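Long-range contact in cellulase (Soil metagenome, PDB 5I2U), which probably hydrolyses the beta-1,4-glycosidic bonds of cellulose, as a halotolerant glycoside hydrolase family 5 enzyme built on a TIM barrel: residues 117-122 / 153-158. Numbering follows the deposited sequence.
Sequences SAIENG and YPNVIY
Ile119 and Tyr153 meet through a CH-pi contact, a methyl group set against an aromatic face. The delta carbon of the isoleucine sits over the centre of the tyrosine ring, with CD1 of Ile119 3.8 Å from the centroid of the Tyr153 ring and only 11° off its normal. Two torsions carry CD1 to the ring: Ile119 CG1 lies anti to the carbonyl carbon (chi1 -72°), and chi2 of 162° extends CD1 outward. The two side chains cross at about a right angle.

One carbon back, CG1 of Ile119 rests in van der Waals contact against the amide carbon CG of Asn155 at 4.0 Å. The setting is the N-terminal end of the strands of a TIM barrel: helix 104-120 finishes here and leads into strand 124-130, while a type I turn from Tyr153 to Val156 opens the adjacent parallel strand, 156-159. A Schellman motif closes the helix, with Gly122 at the C-prime position, its positive phi suited to glycine, and its N bonded to Ile119 O at 3.2 Å, while Ile123 N reaches back to Ala118 O.

Polar contacts are made by the Asn155 amide, directed at this helix end. Its ND2 donates a hydrogen bond to Ile123 O, just beyond the Schellman turn, and also lies 3.1 Å from Ala118 O. With an alanine in place of this asparagine, Ile123 O is likely to lose its side-chain donor and a gap to open beside Ile119 CG1. Within the helix end, Ser117 O accepts from both Asn121 N and Asn121 ND2, which approach from opposite faces of the carbonyl plane.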
loop_
_atom_site.group_PDB
_atom_site.type_symbol
_atom_site.label_atom_id
_atom_site.label_comp_id
_atom_site.label_asym_id
_atom_site.label_seq_id
_atom_site.Cartn_x
_atom_site.Cartn_y
_atom_site.Cartn_z
ATOM N N SER A 117 -11.169 12.021 -0.013
ATOM C CA SER A 117 -11.270 12.035 1.449
ATOM C C SER A 117 -9.891 12.096 2.140
ATOM O O SER A 117 -9.739 12.746 3.178
ATOM C CB SER A 117 -12.084 10.836 1.949
ATOM O OG SER A 117 -12.231 10.864 3.363
ATOM N N ALA A 118 -8.897 11.422 1.562
ATOM C CA ALA A 118 -7.522 11.515 2.056
ATOM C C ALA A 118 -6.957 12.947 1.920
ATOM O O ALA A 118 -6.221 13.419 2.788
ATOM C CB ALA A 118 -6.636 10.525 1.314
ATOM N N ILE A 119 -7.302 13.627 0.824
ATOM C CA ILE A 119 -6.979 15.051 0.675
ATOM C C ILE A 119 -7.704 15.843 1.770
ATOM O O ILE A 119 -7.074 16.586 2.525
ATOM C CB ILE A 119 -7.300 15.590 -0.757
ATOM C CG1 ILE A 119 -6.293 15.028 -1.766
ATOM C CG2 ILE A 119 -7.271 17.120 -0.794
ATOM C CD1 ILE A 119 -6.737 15.111 -3.209
ATOM N N GLU A 120 -9.015 15.649 1.857
ATOM C CA GLU A 120 -9.852 16.373 2.820
ATOM C C GLU A 120 -9.399 16.227 4.268
ATOM O O GLU A 120 -9.402 17.200 5.019
ATOM C CB GLU A 120 -11.310 15.920 2.695
ATOM C CG GLU A 120 -11.988 16.410 1.425
ATOM C CD GLU A 120 -13.308 15.709 1.160
ATOM O OE1 GLU A 120 -13.968 15.248 2.130
ATOM O OE2 GLU A 120 -13.682 15.632 -0.030
ATOM N N ASN A 121 -9.009 15.011 4.650
ATOM C CA ASN A 121 -8.616 14.716 6.038
ATOM C C ASN A 121 -7.116 14.778 6.314
ATOM O O ASN A 121 -6.683 14.380 7.378
ATOM C CB ASN A 121 -9.204 13.372 6.463
ATOM C CG ASN A 121 -10.723 13.401 6.516
ATOM O OD1 ASN A 121 -11.305 13.999 7.424
ATOM N ND2 ASN A 121 -11.378 12.759 5.543
ATOM N N GLY A 122 -6.329 15.254 5.353
ATOM C CA GLY A 122 -4.910 15.510 5.571
ATOM C C GLY A 122 -4.019 14.280 5.717
ATOM O O GLY A 122 -3.035 14.312 6.469
ATOM N N TYR A 153 -1.085 17.185 -5.717
ATOM C CA TYR A 153 -1.359 16.945 -4.302
ATOM C C TYR A 153 -0.239 16.134 -3.691
ATOM O O TYR A 153 0.122 15.069 -4.227
ATOM C CB TYR A 153 -2.682 16.218 -4.119
ATOM C CG TYR A 153 -3.842 17.055 -4.577
ATOM C CD1 TYR A 153 -4.346 18.071 -3.768
ATOM C CD2 TYR A 153 -4.416 16.857 -5.832
ATOM C CE1 TYR A 153 -5.405 18.860 -4.181
ATOM C CE2 TYR A 153 -5.472 17.645 -6.265
ATOM C CZ TYR A 153 -5.965 18.646 -5.430
ATOM O OH TYR A 153 -7.007 19.440 -5.834
ATOM N N PRO A 154 0.309 16.603 -2.555
ATOM C CA PRO A 154 1.366 15.825 -1.883
ATOM C C PRO A 154 0.876 14.519 -1.247
ATOM O O PRO A 154 1.690 13.613 -0.983
ATOM C CB PRO A 154 1.887 16.799 -0.818
ATOM C CG PRO A 154 0.701 17.638 -0.495
ATOM C CD PRO A 154 -0.075 17.793 -1.770
ATOM N N ASN A 155 -0.432 14.402 -1.043
ATOM C CA ASN A 155 -1.038 13.173 -0.470
ATOM C C ASN A 155 -0.821 11.901 -1.272
ATOM O O ASN A 155 -0.795 10.810 -0.707
ATOM C CB ASN A 155 -2.547 13.314 -0.321
ATOM C CG ASN A 155 -2.953 14.614 0.321
ATOM O OD1 ASN A 155 -2.582 15.681 -0.166
ATOM N ND2 ASN A 155 -3.746 14.543 1.380
ATOM N N VAL A 156 -0.666 12.039 -2.586
ATOM C CA VAL A 156 -0.841 10.919 -3.499
ATOM C C VAL A 156 0.456 10.164 -3.726
ATOM O O VAL A 156 1.465 10.761 -4.085
ATOM C CB VAL A 156 -1.444 11.418 -4.816
ATOM C CG1 VAL A 156 -1.493 10.323 -5.866
ATOM C CG2 VAL A 156 -2.840 11.978 -4.535
ATOM N N ILE A 157 0.399 8.854 -3.472
ATOM C CA ILE A 157 1.455 7.896 -3.795
ATOM C C ILE A 157 0.883 6.909 -4.820
ATOM O O ILE A 157 -0.256 6.463 -4.684
ATOM C CB ILE A 157 1.911 7.125 -2.526
ATOM C CG1 ILE A 157 2.455 8.097 -1.483
ATOM C CG2 ILE A 157 2.949 6.048 -2.856
ATOM C CD1 ILE A 157 2.685 7.487 -0.122
ATOM N N TYR A 158 1.673 6.558 -5.827
ATOM C CA TYR A 158 1.275 5.577 -6.851
ATOM C C TYR A 158 1.913 4.232 -6.558
ATOM O O TYR A 158 3.099 4.172 -6.197
ATOM C CB TYR A 158 1.742 6.039 -8.235
ATOM C CG TYR A 158 1.359 7.464 -8.566
ATOM C CD1 TYR A 158 0.041 7.802 -8.881
ATOM C CD2 TYR A 158 2.316 8.479 -8.553
ATOM C CE1 TYR A 158 -0.312 9.118 -9.184
ATOM C CE2 TYR A 158 1.983 9.789 -8.860
ATOM C CZ TYR A 158 0.672 10.113 -9.176
ATOM O OH TYR A 158 0.348 11.417 -9.471
#